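Local coordinates for protein AlyGC (Glaciecola chathamensis, PDB 5GKD) that probably cleaves alginate by beta-elimination, as a calcium-containing polysaccharide lyase of family 6 built from parallel beta-helices, at residues 607-612 and 641-646. Residues are numbered along the deposited sequence; the frame is centred on the assembly and turned at random.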
# COMPACT_ATOMS: atom_id res chain seq x y z
N LEU A 607 -16.74 9.18 11.72
CA LEU A 607 -16.03 10.45 11.60
C LEU A 607 -16.88 11.54 12.24
O LEU A 607 -17.99 11.80 11.78
CB LEU A 607 -15.78 10.78 10.13
CG LEU A 607 -14.61 11.64 9.68
CD1 LEU A 607 -15.02 12.49 8.50
CD2 LEU A 607 -13.98 12.46 10.76
N THR A 608 -16.35 12.17 13.29
CA THR A 608 -17.08 13.23 13.99
C THR A 608 -16.21 14.47 14.12
O THR A 608 -15.08 14.39 14.61
CB THR A 608 -17.53 12.76 15.38
OG1 THR A 608 -18.48 11.71 15.24
CG2 THR A 608 -18.21 13.91 16.13
N ILE A 609 -16.73 15.62 13.68
CA ILE A 609 -16.06 16.92 13.82
C ILE A 609 -17.09 17.90 14.37
O ILE A 609 -18.05 18.23 13.67
CB ILE A 609 -15.48 17.45 12.50
CG1 ILE A 609 -14.41 16.52 11.95
CG2 ILE A 609 -14.87 18.82 12.69
CD1 ILE A 609 -13.84 17.00 10.63
N GLU A 610 -16.88 18.39 15.59
CA GLU A 610 -17.81 19.33 16.20
C GLU A 610 -17.07 20.50 16.85
O GLU A 610 -15.95 20.35 17.34
CB GLU A 610 -18.70 18.65 17.25
CG GLU A 610 -19.64 17.61 16.69
CD GLU A 610 -20.41 16.89 17.78
OE1 GLU A 610 -19.77 16.30 18.68
OE2 GLU A 610 -21.66 16.93 17.76
N ASN A 611 -17.73 21.67 16.85
CA ASN A 611 -17.27 22.85 17.59
C ASN A 611 -15.86 23.25 17.21
O ASN A 611 -15.07 23.68 18.05
CB ASN A 611 -17.37 22.62 19.10
CG ASN A 611 -18.79 22.32 19.57
OD1 ASN A 611 -19.75 22.96 19.12
ND2 ASN A 611 -18.93 21.35 20.46
N SER A 612 -15.53 23.09 15.95
CA SER A 612 -14.16 23.29 15.50
C SER A 612 -14.13 24.37 14.44
O SER A 612 -15.16 24.82 13.95
CB SER A 612 -13.58 21.97 14.99
OG SER A 612 -13.47 21.05 16.06
N ASN A 641 -21.05 19.07 13.22
CA ASN A 641 -21.95 20.02 13.85
C ASN A 641 -21.19 21.20 14.42
O ASN A 641 -20.14 21.03 15.04
CB ASN A 641 -22.76 19.38 14.99
CG ASN A 641 -23.52 18.17 14.56
OD1 ASN A 641 -24.05 18.11 13.45
ND2 ASN A 641 -23.57 17.17 15.43
N ASN A 642 -21.76 22.39 14.25
CA ASN A 642 -21.36 23.57 15.00
C ASN A 642 -19.93 23.99 14.67
O ASN A 642 -19.21 24.49 15.53
CB ASN A 642 -21.52 23.34 16.51
CG ASN A 642 -22.97 23.19 16.91
OD1 ASN A 642 -23.67 24.19 17.03
ND2 ASN A 642 -23.45 21.94 17.10
N ASN A 643 -19.52 23.79 13.43
CA ASN A 643 -18.19 24.18 12.98
C ASN A 643 -18.28 25.45 12.14
O ASN A 643 -19.32 25.78 11.58
CB ASN A 643 -17.53 23.08 12.14
CG ASN A 643 -17.52 21.73 12.82
OD1 ASN A 643 -16.76 21.48 13.76
ND2 ASN A 643 -18.38 20.84 12.36
N ILE A 644 -17.15 26.12 12.03
CA ILE A 644 -16.98 27.25 11.13
C ILE A 644 -15.88 26.89 10.16
O ILE A 644 -14.74 26.63 10.58
CB ILE A 644 -16.66 28.55 11.89
CG1 ILE A 644 -17.83 28.96 12.78
CG2 ILE A 644 -16.31 29.67 10.92
CD1 ILE A 644 -17.80 28.31 14.15
N PHE A 645 -16.20 26.88 8.88
CA PHE A 645 -15.26 26.57 7.82
C PHE A 645 -15.09 27.81 6.94
O PHE A 645 -16.07 28.28 6.36
CB PHE A 645 -15.73 25.38 6.97
CG PHE A 645 -16.14 24.14 7.76
CD1 PHE A 645 -15.21 23.40 8.47
CD2 PHE A 645 -17.45 23.68 7.71
CE1 PHE A 645 -15.58 22.24 9.16
CE2 PHE A 645 -17.83 22.52 8.40
CZ PHE A 645 -16.89 21.80 9.12
N ASN A 646 -13.87 28.34 6.84
CA ASN A 646 -13.58 29.50 6.01
C ASN A 646 -12.57 29.16 4.92
O ASN A 646 -11.52 28.58 5.20
CB ASN A 646 -13.02 30.68 6.82
CG ASN A 646 -13.87 31.05 8.02
OD1 ASN A 646 -14.92 31.69 7.88
ND2 ASN A 646 -13.40 30.68 9.21
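The carboxamide of N643 is turned inward against the turn at 609-612 and is gripped at both ends. In its own plane, N643 ND2 donates to I609 O (2.9 Å, 166° at the hydrogen), reaching that oxygen from above the carbonyl plane, while N641 N takes the same oxygen within the plane. N643 OD1 accepts from S612 N at 3.0 Å, and I609 CG2 comes up beside it at 3.4 Å. N643 ND2 also donates to N673 of the next coil, while S612 holds the matching place in the preceding one. On the outer side, E610 and N641 run side by side with their flat ends 58° apart; N641 ND2 reaches the anti side of OE2 at 3.0 Å, and Q578 holds OE1. Main-chain bonds N611 N to N641 O and I644 N to S612 O (both 3.1 Å) keep the two turns in parallel register. N611 and N642 both have positive phi, so these two turns bend alike. Replacing N643 with a leucine would probably leave the buried S612 N without its acceptor and cost I609 O its second donor. Inward-turned asparagines satisfying main-chain groups at corners are a known feature of parallel beta-helices.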